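Local coordinates for protein Cif (Cell cycle inhibiting factor) (Escherichia coli, PDB 3EFY) that acts as a protein-glutamine deamidase effector that probably converts a glutamine of host NEDD8 to glutamate, shutting down cullin-RING ligases and halting the host cell cycle, at residues L37-E40 with Q41-R45; E44-S47 with C48-E51; R95-F99 with E100-T104; E131-A134 with T135-I139; E172-I175 with E176-K179. All blocks are in the same frame, centred on the assembly; numbering follows the deposited sequence.

How the contacts relate
The five contacts come in chain order, the first two overlapping, in the C-terminal part of Cif, which carries the probable catalytic residues. Contacts 1 and 2 share Glu44 and Arg45 and describe the beginning and end of helix 39-47, with centres about 10 Å apart. Contact 3, at helix 99-103, lies across the centre of the chain from both. It touches contact 4, on helix 130-137, through a salt bridge and the packing of Trp102, with centres about 13 Å apart; both border the active site. Contact 5, on helix 168-184, has its centre about 20 Å from that of contact 3, and both face the second subunit. The set thus spans an outer helix, the active site and the dimer interface.

Contact 1 (L37-E40 with Q41-R45); sequences LSLE and QLQER
The carboxamide of Gln41 reaches Leu37 and Ser38 on an extended chain, its OE1 accepting from Ser38 N at 3.2 Å with the donor tilted 22° from the carbonyl plane. The aliphatic part of Leu37 adjoins the same amide, with CG 4.1 Å from Gln41 CD, and the two side chains cross at about a right angle. A second amide, that of Gln43, rests against Leu39, its NE2 3.7 Å from Leu39 CG. Ser38 and Gln41 form a capping box at the start of helix 39-47: Ser38 OG in turn accepts from Gln41 N at 3.1 Å. The serine torsion (chi1 63°) sets OG between its own N and carbonyl carbon, and the short hydroxyl suits an N-cap because it can reach a backbone N-H of the first turn. The branches of Leu39 and Leu42 suit the side of the helix that packs on Phe120 of helix 113-124 and Phe161 of strand 159-166. Water 1 gives one hydrogen to Glu40 O and another to Glu44 OE2, 3.2 Å away.

Contact 2 (E44-S47 with C48-E51); sequences ERLS and CMPE
Leu46 and Met49 lie side by side and point the same way, the leucine branch CD2 touching the terminal methyl CE of Met49 at 3.6 Å. The methionine sulfur stands a little farther back: Met49 SD is 4.0 Å from Leu46 CD2. Met49 runs out extended from its backbone, with CG anti to N, and bends only at its last torsion (chi3 -85°), which swings CE toward the leucine. A long, flexible, apolar side chain suits the place because it can turn its terminal methyl back onto Leu46 while being buried.

The backbone bonds behind them are the weak ones of a helix end. Met49 N donates to Leu46 O in a weak bond of 3.3 Å, joining residues three apart instead of the four of a regular alpha-helix. Cys48 N is shared between two carbonyls, weakly in both cases: Arg45 O at 3.3 Å and Glu44 O at 3.5 Å. Ser47 turns its hydroxyl back along the helix to the carbonyl of Gln43, so its polar end is satisfied within the preceding turn.

Beyond this exit from helix 39-47, the chain heads for strand 54-61. Met49 is buried against Phe55 of that strand, Leu163 of strand 159-166 and Arg80, while Pro50 O accepts from Arg80 NH1.

Contact 3 (R95-F99 with E100-T104); sequences RKLRF and EDWMT
This is a local contact at the start of the short helix 99-103, where Arg98 meets two acidic side chains and Phe99 meets Met103. Met103 CG sits over one face of the Phe99 ring, 3.4 Å from its centroid and 13° off the normal, a CH-pi contact. The sulfur follows in an oblique Met-aromatic approach, Met103 SD lying 4.3 Å from the Phe99 centroid. Phe99 also packs on Thr13 and Ile17, and on Ser180 of the second subunit, which suits a large apolar ring. Arg98 bends at chi3 (56°), bringing the edge of its guanidinium to Glu100 and Asp101 in a salt-bridge network. Arg98 NH2 reaches Glu100 OE1 at a very short, hence doubtful, 2.5 Å, and Arg98 NH1 makes a weak bond to Asp101 OD2 at 3.2 Å. Leu97 CD2 meets Trp102 CE3 at 3.6 Å, oblique to the ring. Both touch Gln86, part of a probable Cys10-His66-Gln86 triad consistent with the papain-like (clan CA) family, where papain itself has Asn as third member.

Contact 4 (E131-A134 with T135-I139); sequences EQIA and TLFDI
The last turn of helix 130-137, in which Phe137 lies against Ile133, is next to the probable active site, the Phe137 side chain about 4 Å from those of Gln86 and His66. Phe137 O accepts from Gln86 NE2, and the phenyl ring is set edge-to-face with Tyr68 and Tyr119. Within the helix, Ile133 CG2 approaches Phe137 CD2, 4.0 Å away. Ile133 O lies at the ring edge, 3.4 Å from Phe137 CD2, and also accepts from Phe137 N at 2.9 Å. Bulky, apolar isoleucine and phenylalanine suit this buried face, and small Ala134 fits a buried helix position. On the exposed side, Thr135 puts its hydroxyl beside its own N (chi1 -67°), bringing OG1 within 3.0 Å of Glu131 O. Asp138 is the first residue to leave helical geometry, and its OD1 pairs with Arg95 NE while OD2 accepts from Asp140 N and Asn142 N. Asp138 N still donates to Ala134 O at 3.1 Å, tilted 33° from the carbonyl plane.

Contact 5 (E172-I175 with E176-K179); sequences EKNI and EIIK
Along helix 168-184, which packs against the second subunit, Lys179 lays its aliphatic chain past Ile175 before ending in a salt bridge. Starting from the backbone, Lys179 N donates to Ile175 O at 3.1 Å, the ordinary bond of an alpha-helix. Lys179 CB then lies 3.7 Å from that same Ile175 O, and Lys179 CG comes closer still, at 3.3 Å. Lys179 CD moves away from Ile175 O, to 4.2 Å. The chain turns at chi3 (-75°), so that Lys179 CE comes beside the isoleucine branch, 4.0 Å from Ile175 CG2. At the tip, Lys179 NZ donates to Glu176 OE2 at 2.9 Å, meeting the carboxylate on its syn side and 26° out of its plane. Lysine suits this position because its methylenes can cover an isoleucine while its ammonium reaches an acid at the surface.

Round the helix, the isoleucines supply apolar surface for the dimer: Ile178 packs on Ile178 of the second subunit and Ile177 on Val12 of that subunit. Ile177 also runs alongside Lys173 and Asn174, its CD1 3.7 Å from Lys173 CG. Buried Asn174 suits its place by having both a donor and an acceptor to offer, for its ND2 reaches the carbonyls of Leu20 and Asp23. Lys173 NZ, which also bonds Asp23 O, donates to Asn174 OD1 at 2.6 Å from above the amide plane, 35° out of it.

Contact 1 (L37-E40 with Q41-R45)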
loop_
_atom_site.group_PDB
_atom_site.type_symbol
_atom_site.label_atom_id
_atom_site.label_comp_id
_atom_site.label_asym_id
_atom_site.label_seq_id
_atom_site.Cartn_x
_atom_site.Cartn_y
_atom_site.Cartn_z
ATOM N N LEU A 37 -2.668 18.925 12.272
ATOM C CA LEU A 37 -3.368 20.174 12.430
ATOM C C LEU A 37 -4.398 20.060 13.568
ATOM O O LEU A 37 -5.060 19.012 13.741
ATOM C CB LEU A 37 -4.180 20.529 11.163
ATOM C CG LEU A 37 -3.418 20.854 9.867
ATOM C CD1 LEU A 37 -2.762 19.685 9.257
ATOM C CD2 LEU A 37 -4.429 21.480 8.896
ATOM N N SER A 38 -4.548 21.149 14.282
ATOM C CA SER A 38 -5.660 21.349 15.205
ATOM C C SER A 38 -6.896 21.705 14.419
ATOM O O SER A 38 -6.839 22.061 13.256
ATOM C CB SER A 38 -5.365 22.468 16.210
ATOM O OG SER A 38 -5.202 23.696 15.512
ATOM N N LEU A 39 -8.038 21.669 15.073
ATOM C CA LEU A 39 -9.255 22.133 14.416
ATOM C C LEU A 39 -9.165 23.590 13.981
ATOM O O LEU A 39 -9.560 23.924 12.874
ATOM C CB LEU A 39 -10.450 21.991 15.362
ATOM C CG LEU A 39 -11.792 22.353 14.757
ATOM C CD1 LEU A 39 -12.162 21.657 13.407
ATOM C CD2 LEU A 39 -12.871 22.085 15.840
ATOM N N GLU A 40 -8.613 24.448 14.817
ATOM C CA GLU A 40 -8.505 25.860 14.443
ATOM C C GLU A 40 -7.651 26.016 13.204
ATOM O O GLU A 40 -7.999 26.770 12.290
ATOM C CB GLU A 40 -7.955 26.669 15.608
ATOM C CG GLU A 40 -7.376 28.033 15.324
ATOM C CD GLU A 40 -6.527 28.497 16.525
ATOM O OE1 GLU A 40 -5.270 28.415 16.472
ATOM O OE2 GLU A 40 -7.141 28.869 17.539
ATOM N N GLN A 41 -6.539 25.298 13.157
ATOM C CA GLN A 41 -5.695 25.288 11.993
ATOM C C GLN A 41 -6.414 24.793 10.724
ATOM O O GLN A 41 -6.304 25.351 9.631
ATOM C CB GLN A 41 -4.502 24.390 12.301
ATOM C CG GLN A 41 -3.283 24.729 11.680
ATOM C CD GLN A 41 -2.091 23.936 12.282
ATOM O OE1 GLN A 41 -2.225 23.140 13.241
ATOM N NE2 GLN A 41 -0.930 24.176 11.714
ATOM N N LEU A 42 -7.143 23.684 10.846
ATOM C CA LEU A 42 -7.875 23.143 9.746
ATOM C C LEU A 42 -8.932 24.170 9.249
ATOM O O LEU A 42 -9.071 24.379 8.055
ATOM C CB LEU A 42 -8.615 21.841 10.174
ATOM C CG LEU A 42 -9.545 21.313 9.067
ATOM C CD1 LEU A 42 -8.755 20.848 7.830
ATOM C CD2 LEU A 42 -10.433 20.191 9.582
ATOM N N GLN A 43 -9.631 24.827 10.165
ATOM C CA GLN A 43 -10.677 25.803 9.795
ATOM C C GLN A 43 -10.055 26.968 8.950
ATOM O O GLN A 43 -10.630 27.382 7.921
ATOM C CB GLN A 43 -11.432 26.327 11.025
ATOM C CG GLN A 43 -12.306 25.267 11.711
ATOM C CD GLN A 43 -12.840 25.694 13.068
ATOM O OE1 GLN A 43 -12.248 26.550 13.757
ATOM N NE2 GLN A 43 -13.953 25.076 13.491
ATOM N N GLU A 44 -8.866 27.391 9.346
ATOM C CA GLU A 44 -8.123 28.396 8.540
ATOM C C GLU A 44 -7.755 27.863 7.196
ATOM O O GLU A 44 -7.952 28.565 6.193
ATOM C CB GLU A 44 -6.908 28.959 9.285
ATOM C CG GLU A 44 -7.280 29.727 10.530
ATOM C CD GLU A 44 -7.928 31.046 10.204
ATOM O OE1 GLU A 44 -7.442 31.747 9.272
ATOM O OE2 GLU A 44 -8.937 31.369 10.861
ATOM N N ARG A 45 -7.233 26.617 7.120
ATOM C CA ARG A 45 -6.844 26.048 5.849
ATOM C C ARG A 45 -8.072 25.928 4.928
ATOM O O ARG A 45 -7.969 26.110 3.720
ATOM C CB ARG A 45 -6.157 24.699 6.040
ATOM C CG ARG A 45 -4.723 24.781 6.641
ATOM C CD ARG A 45 -3.668 25.373 5.600
ATOM N NE ARG A 45 -3.629 24.600 4.378
ATOM C CZ ARG A 45 -3.006 23.424 4.231
ATOM N NH1 ARG A 45 -2.327 22.877 5.248
ATOM N NH2 ARG A 45 -3.104 22.762 3.108
HETATM O O HOH W 1 -9.574 28.921 12.773
#

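Contact 2 (E44-S47 with C48-E51)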
loop_
_atom_site.group_PDB
_atom_site.type_symbol
_atom_site.label_atom_id
_atom_site.label_comp_id
_atom_site.label_asym_id
_atom_site.label_seq_id
_atom_site.Cartn_x
_atom_site.Cartn_y
_atom_site.Cartn_z
ATOM N N GLU A 44 -8.866 27.391 9.346
ATOM C CA GLU A 44 -8.123 28.396 8.540
ATOM C C GLU A 44 -7.755 27.863 7.196
ATOM O O GLU A 44 -7.952 28.565 6.193
ATOM C CB GLU A 44 -6.908 28.959 9.285
ATOM C CG GLU A 44 -7.280 29.727 10.530
ATOM C CD GLU A 44 -7.928 31.046 10.204
ATOM O OE1 GLU A 44 -7.442 31.747 9.272
ATOM O OE2 GLU A 44 -8.937 31.369 10.861
ATOM N N ARG A 45 -7.233 26.617 7.120
ATOM C CA ARG A 45 -6.844 26.048 5.849
ATOM C C ARG A 45 -8.072 25.928 4.928
ATOM O O ARG A 45 -7.969 26.110 3.720
ATOM C CB ARG A 45 -6.157 24.699 6.040
ATOM C CG ARG A 45 -4.723 24.781 6.641
ATOM C CD ARG A 45 -3.668 25.373 5.600
ATOM N NE ARG A 45 -3.629 24.600 4.378
ATOM C CZ ARG A 45 -3.006 23.424 4.231
ATOM N NH1 ARG A 45 -2.327 22.877 5.248
ATOM N NH2 ARG A 45 -3.104 22.762 3.108
ATOM N N LEU A 46 -9.220 25.524 5.489
ATOM C CA LEU A 46 -10.383 25.292 4.628
ATOM C C LEU A 46 -10.887 26.630 4.056
ATOM O O LEU A 46 -11.348 26.669 2.899
ATOM C CB LEU A 46 -11.472 24.551 5.397
ATOM C CG LEU A 46 -11.147 23.100 5.784
ATOM C CD1 LEU A 46 -12.261 22.548 6.665
ATOM C CD2 LEU A 46 -10.839 22.191 4.578
ATOM N N SER A 47 -10.729 27.692 4.819
ATOM C CA SER A 47 -11.172 29.036 4.405
ATOM C C SER A 47 -10.451 29.533 3.177
ATOM O O SER A 47 -11.048 30.310 2.373
ATOM C CB SER A 47 -11.022 30.036 5.548
ATOM O OG SER A 47 -11.910 29.700 6.605
ATOM N N CYS A 48 -9.206 29.091 2.989
ATOM C CA CYS A 48 -8.374 29.471 1.836
ATOM C C CYS A 48 -7.975 28.318 0.918
ATOM O O CYS A 48 -7.040 28.431 0.105
ATOM C CB CYS A 48 -7.153 30.235 2.313
ATOM S SG CYS A 48 -6.014 29.294 3.316
ATOM N N MET A 49 -8.722 27.207 0.974
ATOM C CA MET A 49 -8.382 26.029 0.201
ATOM C C MET A 49 -8.556 26.229 -1.296
ATOM O O MET A 49 -9.634 26.611 -1.729
ATOM C CB MET A 49 -9.244 24.832 0.633
ATOM C CG MET A 49 -8.934 23.590 -0.103
ATOM S SD MET A 49 -9.699 22.132 0.730
ATOM C CE MET A 49 -8.404 21.807 1.918
ATOM N N PRO A 50 -7.506 25.987 -2.069
ATOM C CA PRO A 50 -7.643 26.140 -3.529
ATOM C C PRO A 50 -8.750 25.277 -4.108
ATOM O O PRO A 50 -8.919 24.103 -3.715
ATOM C CB PRO A 50 -6.297 25.686 -4.044
ATOM C CG PRO A 50 -5.374 26.046 -2.948
ATOM C CD PRO A 50 -6.107 25.728 -1.697
ATOM N N GLU A 51 -9.538 25.854 -5.017
ATOM C CA GLU A 51 -10.591 25.151 -5.734
ATOM C C GLU A 51 -10.062 24.231 -6.831
ATOM O O GLU A 51 -10.727 23.271 -7.211
ATOM C CB GLU A 51 -11.612 26.161 -6.312
ATOM C CG GLU A 51 -12.268 26.990 -5.257
ATOM C CD GLU A 51 -13.281 28.002 -5.808
ATOM O OE1 GLU A 51 -13.375 28.144 -7.075
ATOM O OE2 GLU A 51 -13.996 28.565 -4.949
#

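Contact 3 (R95-F99 with E100-T104)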
loop_
_atom_site.group_PDB
_atom_site.type_symbol
_atom_site.label_atom_id
_atom_site.label_comp_id
_atom_site.label_asym_id
_atom_site.label_seq_id
_atom_site.Cartn_x
_atom_site.Cartn_y
_atom_site.Cartn_z
ATOM N N ARG A 95 -21.841 1.863 15.410
ATOM C CA ARG A 95 -21.838 0.425 15.310
ATOM C C ARG A 95 -20.820 -0.142 14.333
ATOM O O ARG A 95 -20.218 0.611 13.518
ATOM C CB ARG A 95 -23.243 -0.057 14.957
ATOM C CG ARG A 95 -23.697 0.308 13.578
ATOM C CD ARG A 95 -24.990 -0.397 13.231
ATOM N NE ARG A 95 -25.806 0.392 12.345
ATOM C CZ ARG A 95 -26.754 -0.084 11.551
ATOM N NH1 ARG A 95 -27.063 -1.397 11.555
ATOM N NH2 ARG A 95 -27.437 0.758 10.783
ATOM N N LYS A 96 -20.582 -1.455 14.410
ATOM C CA LYS A 96 -19.658 -2.138 13.491
ATOM C C LYS A 96 -20.025 -1.908 12.038
ATOM O O LYS A 96 -21.196 -2.003 11.670
ATOM C CB LYS A 96 -19.630 -3.677 13.696
ATOM C CG LYS A 96 -18.556 -4.375 12.857
ATOM C CD LYS A 96 -18.347 -5.873 13.169
ATOM C CE LYS A 96 -17.483 -6.562 12.092
ATOM N NZ LYS A 96 -16.054 -6.105 12.141
ATOM N N LEU A 97 -19.005 -1.581 11.238
ATOM C CA LEU A 97 -19.136 -1.273 9.819
ATOM C C LEU A 97 -17.927 -1.728 9.016
ATOM O O LEU A 97 -16.813 -1.239 9.234
ATOM C CB LEU A 97 -19.312 0.234 9.677
ATOM C CG LEU A 97 -19.358 0.845 8.283
ATOM C CD1 LEU A 97 -20.653 0.408 7.527
ATOM C CD2 LEU A 97 -19.378 2.377 8.442
ATOM N N ARG A 98 -18.118 -2.668 8.100
ATOM C CA ARG A 98 -17.044 -3.115 7.232
ATOM C C ARG A 98 -16.800 -2.080 6.154
ATOM O O ARG A 98 -17.760 -1.502 5.607
ATOM C CB ARG A 98 -17.341 -4.468 6.608
ATOM C CG ARG A 98 -17.490 -5.567 7.681
ATOM C CD ARG A 98 -17.946 -6.894 7.056
ATOM N NE ARG A 98 -17.009 -7.266 6.015
ATOM C CZ ARG A 98 -17.253 -7.239 4.706
ATOM N NH1 ARG A 98 -18.454 -6.893 4.225
ATOM N NH2 ARG A 98 -16.277 -7.574 3.865
ATOM N N PHE A 99 -15.538 -1.842 5.830
ATOM C CA PHE A 99 -15.192 -0.913 4.743
ATOM C C PHE A 99 -15.962 -1.272 3.472
ATOM O O PHE A 99 -16.558 -0.410 2.853
ATOM C CB PHE A 99 -13.670 -0.953 4.452
ATOM C CG PHE A 99 -13.201 0.006 3.409
ATOM C CD1 PHE A 99 -13.146 1.368 3.652
ATOM C CD2 PHE A 99 -12.697 -0.461 2.192
ATOM C CE1 PHE A 99 -12.650 2.218 2.734
ATOM C CE2 PHE A 99 -12.206 0.419 1.242
ATOM C CZ PHE A 99 -12.197 1.781 1.520
ATOM N N GLU A 100 -15.979 -2.569 3.136
ATOM C CA GLU A 100 -16.680 -3.031 1.912
ATOM C C GLU A 100 -18.145 -2.576 1.859
ATOM O O GLU A 100 -18.628 -2.071 0.836
ATOM C CB GLU A 100 -16.594 -4.564 1.812
ATOM C CG GLU A 100 -17.290 -5.129 0.629
ATOM C CD GLU A 100 -17.071 -6.618 0.472
ATOM O OE1 GLU A 100 -16.664 -7.306 1.439
ATOM O OE2 GLU A 100 -17.316 -7.089 -0.642
ATOM N N ASP A 101 -18.826 -2.706 2.986
ATOM C CA ASP A 101 -20.245 -2.363 3.080
ATOM C C ASP A 101 -20.476 -0.863 2.976
ATOM O O ASP A 101 -21.316 -0.411 2.191
ATOM C CB ASP A 101 -20.828 -2.929 4.348
ATOM C CG ASP A 101 -20.803 -4.457 4.370
ATOM O OD1 ASP A 101 -20.869 -5.089 3.268
ATOM O OD2 ASP A 101 -20.654 -5.018 5.480
ATOM N N TRP A 102 -19.683 -0.075 3.718
ATOM C CA TRP A 102 -19.771 1.369 3.635
ATOM C C TRP A 102 -19.542 1.839 2.182
ATOM O O TRP A 102 -20.285 2.698 1.654
ATOM C CB TRP A 102 -18.757 2.012 4.598
ATOM C CG TRP A 102 -18.779 3.504 4.571
ATOM C CD1 TRP A 102 -17.856 4.312 3.943
ATOM C CD2 TRP A 102 -19.786 4.383 5.095
ATOM N NE1 TRP A 102 -18.213 5.620 4.103
ATOM C CE2 TRP A 102 -19.399 5.702 4.789
ATOM C CE3 TRP A 102 -20.992 4.200 5.788
ATOM C CZ2 TRP A 102 -20.176 6.803 5.162
ATOM C CZ3 TRP A 102 -21.720 5.280 6.197
ATOM C CH2 TRP A 102 -21.317 6.585 5.897
ATOM N N MET A 103 -18.494 1.325 1.546
ATOM C CA MET A 103 -18.033 1.868 0.272
ATOM C C MET A 103 -18.961 1.512 -0.893
ATOM O O MET A 103 -19.035 2.280 -1.888
ATOM C CB MET A 103 -16.609 1.459 -0.039
ATOM C CG MET A 103 -15.600 1.974 1.004
ATOM S SD MET A 103 -15.451 3.786 0.957
ATOM C CE MET A 103 -14.466 3.964 -0.478
ATOM N N THR A 104 -19.668 0.404 -0.721
ATOM C CA THR A 104 -20.579 -0.099 -1.780
ATOM C C THR A 104 -22.017 0.389 -1.587
ATOM O O THR A 104 -22.922 0.001 -2.365
ATOM C CB THR A 104 -20.462 -1.656 -1.936
ATOM O OG1 THR A 104 -20.809 -2.352 -0.740
ATOM C CG2 THR A 104 -19.046 -2.071 -2.372
HETATM O O HOH W 2 -20.711 -3.898 7.783
#

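Contact 4 (E131-A134 with T135-I139)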
loop_
_atom_site.group_PDB
_atom_site.type_symbol
_atom_site.label_atom_id
_atom_site.label_comp_id
_atom_site.label_asym_id
_atom_site.label_seq_id
_atom_site.Cartn_x
_atom_site.Cartn_y
_atom_site.Cartn_z
ATOM N N GLU A 131 -28.710 12.901 15.682
ATOM C CA GLU A 131 -29.193 12.830 14.331
ATOM C C GLU A 131 -28.061 13.208 13.371
ATOM O O GLU A 131 -27.927 12.585 12.339
ATOM C CB GLU A 131 -30.423 13.716 14.097
ATOM C CG GLU A 131 -31.663 13.281 14.903
ATOM C CD GLU A 131 -32.361 12.021 14.391
ATOM O OE1 GLU A 131 -31.922 11.412 13.382
ATOM O OE2 GLU A 131 -33.377 11.625 15.024
ATOM N N GLN A 132 -27.287 14.210 13.765
ATOM C CA GLN A 132 -26.136 14.706 12.963
ATOM C C GLN A 132 -25.113 13.556 12.783
ATOM O O GLN A 132 -24.670 13.257 11.690
ATOM C CB GLN A 132 -25.529 15.888 13.665
ATOM C CG GLN A 132 -24.298 16.436 13.031
ATOM C CD GLN A 132 -23.802 17.693 13.707
ATOM O OE1 GLN A 132 -23.579 17.747 14.933
ATOM N NE2 GLN A 132 -23.614 18.726 12.898
ATOM N N ILE A 133 -24.814 12.871 13.878
ATOM C CA ILE A 133 -23.841 11.751 13.858
ATOM C C ILE A 133 -24.350 10.595 13.028
ATOM O O ILE A 133 -23.643 10.035 12.198
ATOM C CB ILE A 133 -23.487 11.298 15.306
ATOM C CG1 ILE A 133 -22.771 12.387 16.069
ATOM C CG2 ILE A 133 -22.637 9.985 15.317
ATOM C CD1 ILE A 133 -22.636 12.082 17.551
ATOM N N ALA A 134 -25.622 10.213 13.199
ATOM C CA ALA A 134 -26.169 9.147 12.369
ATOM C C ALA A 134 -26.200 9.453 10.906
ATOM O O ALA A 134 -25.908 8.591 10.073
ATOM C CB ALA A 134 -27.582 8.771 12.822
ATOM N N THR A 135 -26.549 10.688 10.558
ATOM C CA THR A 135 -26.603 11.109 9.155
ATOM C C THR A 135 -25.242 11.008 8.467
ATOM O O THR A 135 -25.141 10.561 7.349
ATOM C CB THR A 135 -27.158 12.507 9.001
ATOM O OG1 THR A 135 -28.553 12.480 9.381
ATOM C CG2 THR A 135 -27.081 12.971 7.562
ATOM N N LEU A 136 -24.203 11.332 9.212
ATOM C CA LEU A 136 -22.835 11.292 8.665
ATOM C C LEU A 136 -22.211 9.889 8.672
ATOM O O LEU A 136 -21.548 9.505 7.710
ATOM C CB LEU A 136 -21.935 12.262 9.422
ATOM C CG LEU A 136 -22.228 13.749 9.156
ATOM C CD1 LEU A 136 -21.552 14.665 10.194
ATOM C CD2 LEU A 136 -21.808 14.083 7.679
ATOM N N PHE A 137 -22.408 9.141 9.772
ATOM C CA PHE A 137 -21.553 7.982 10.022
ATOM C C PHE A 137 -22.253 6.619 9.975
ATOM O O PHE A 137 -21.595 5.608 9.783
ATOM C CB PHE A 137 -20.851 8.115 11.379
ATOM C CG PHE A 137 -19.897 9.291 11.470
ATOM C CD1 PHE A 137 -18.645 9.208 10.882
ATOM C CD2 PHE A 137 -20.249 10.443 12.143
ATOM C CE1 PHE A 137 -17.777 10.319 10.923
ATOM C CE2 PHE A 137 -19.393 11.514 12.203
ATOM C CZ PHE A 137 -18.156 11.449 11.576
ATOM N N ASP A 138 -23.584 6.605 10.178
ATOM C CA ASP A 138 -24.322 5.331 10.169
ATOM C C ASP A 138 -24.768 4.916 8.759
ATOM O O ASP A 138 -25.292 5.716 8.002
ATOM C CB ASP A 138 -25.492 5.383 11.152
ATOM C CG ASP A 138 -26.094 3.986 11.375
ATOM O OD1 ASP A 138 -25.475 3.164 12.084
ATOM O OD2 ASP A 138 -27.096 3.672 10.702
ATOM N N ILE A 139 -24.573 3.653 8.403
ATOM C CA ILE A 139 -24.842 3.174 7.062
ATOM C C ILE A 139 -26.326 3.365 6.650
ATOM O O ILE A 139 -26.632 3.570 5.478
ATOM C CB ILE A 139 -24.385 1.712 6.876
ATOM C CG1 ILE A 139 -24.254 1.381 5.384
ATOM C CG2 ILE A 139 -25.267 0.755 7.703
ATOM C CD1 ILE A 139 -23.603 0.068 5.022
#

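Contact 5 (E172-I175 with E176-K179)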
loop_
_atom_site.group_PDB
_atom_site.type_symbol
_atom_site.label_atom_id
_atom_site.label_comp_id
_atom_site.label_asym_id
_atom_site.label_seq_id
_atom_site.Cartn_x
_atom_site.Cartn_y
_atom_site.Cartn_z
ATOM N N GLU A 172 -5.580 6.529 -8.765
ATOM C CA GLU A 172 -5.959 5.569 -9.794
ATOM C C GLU A 172 -4.904 4.495 -9.913
ATOM O O GLU A 172 -5.245 3.332 -9.921
ATOM C CB GLU A 172 -6.149 6.253 -11.159
ATOM C CG GLU A 172 -7.362 7.113 -11.298
ATOM C CD GLU A 172 -7.361 7.933 -12.595
ATOM O OE1 GLU A 172 -8.236 8.813 -12.706
ATOM O OE2 GLU A 172 -6.495 7.694 -13.485
ATOM N N LYS A 173 -3.620 4.876 -9.999
ATOM C CA LYS A 173 -2.519 3.945 -10.110
ATOM C C LYS A 173 -2.454 3.022 -8.890
ATOM O O LYS A 173 -2.295 1.815 -9.032
ATOM C CB LYS A 173 -1.192 4.697 -10.239
ATOM C CG LYS A 173 0.054 3.851 -9.988
ATOM C CD LYS A 173 1.345 4.674 -9.675
ATOM C CE LYS A 173 1.222 5.701 -8.456
ATOM N NZ LYS A 173 1.697 5.255 -7.073
ATOM N N ASN A 174 -2.591 3.586 -7.685
ATOM C CA ASN A 174 -2.530 2.750 -6.491
ATOM C C ASN A 174 -3.677 1.752 -6.320
ATOM O O ASN A 174 -3.488 0.680 -5.760
ATOM C CB ASN A 174 -2.354 3.613 -5.230
ATOM C CG ASN A 174 -0.960 4.265 -5.170
ATOM O OD1 ASN A 174 0.001 3.751 -5.752
ATOM N ND2 ASN A 174 -0.853 5.383 -4.472
ATOM N N ILE A 175 -4.858 2.096 -6.824
ATOM C CA ILE A 175 -5.984 1.155 -6.780
ATOM C C ILE A 175 -5.712 0.017 -7.740
ATOM O O ILE A 175 -5.960 -1.119 -7.409
ATOM C CB ILE A 175 -7.304 1.815 -7.100
ATOM C CG1 ILE A 175 -7.714 2.756 -5.959
ATOM C CG2 ILE A 175 -8.415 0.735 -7.306
ATOM C CD1 ILE A 175 -8.834 3.713 -6.320
ATOM N N GLU A 176 -5.176 0.323 -8.921
ATOM C CA GLU A 176 -4.773 -0.754 -9.828
ATOM C C GLU A 176 -3.755 -1.696 -9.181
ATOM O O GLU A 176 -3.820 -2.912 -9.317
ATOM C CB GLU A 176 -4.279 -0.197 -11.166
ATOM C CG GLU A 176 -5.387 0.426 -11.984
ATOM C CD GLU A 176 -6.561 -0.541 -12.213
ATOM O OE1 GLU A 176 -6.321 -1.680 -12.699
ATOM O OE2 GLU A 176 -7.719 -0.177 -11.892
ATOM N N ILE A 177 -2.791 -1.133 -8.450
ATOM C CA ILE A 177 -1.823 -1.946 -7.760
ATOM C C ILE A 177 -2.442 -2.830 -6.690
ATOM O O ILE A 177 -2.145 -4.036 -6.632
ATOM C CB ILE A 177 -0.674 -1.041 -7.175
ATOM C CG1 ILE A 177 0.128 -0.365 -8.288
ATOM C CG2 ILE A 177 0.203 -1.866 -6.261
ATOM C CD1 ILE A 177 0.791 0.945 -7.816
ATOM N N ILE A 178 -3.319 -2.285 -5.850
ATOM C CA ILE A 178 -3.916 -3.088 -4.791
ATOM C C ILE A 178 -4.767 -4.252 -5.363
ATOM O O ILE A 178 -4.723 -5.358 -4.815
ATOM C CB ILE A 178 -4.628 -2.206 -3.735
ATOM C CG1 ILE A 178 -4.760 -2.934 -2.394
ATOM C CG2 ILE A 178 -5.941 -1.733 -4.200
ATOM C CD1 ILE A 178 -5.234 -2.001 -1.243
ATOM N N LYS A 179 -5.447 -4.013 -6.475
ATOM C CA LYS A 179 -6.293 -5.057 -7.069
ATOM C C LYS A 179 -5.393 -6.152 -7.606
ATOM O O LYS A 179 -5.672 -7.331 -7.413
ATOM C CB LYS A 179 -7.162 -4.502 -8.196
ATOM C CG LYS A 179 -8.218 -3.550 -7.726
ATOM C CD LYS A 179 -9.240 -3.245 -8.822
ATOM C CE LYS A 179 -8.699 -2.326 -9.854
ATOM N NZ LYS A 179 -9.707 -2.103 -10.972
HETATM O O HOH W 3 -7.926 2.551 -10.872
#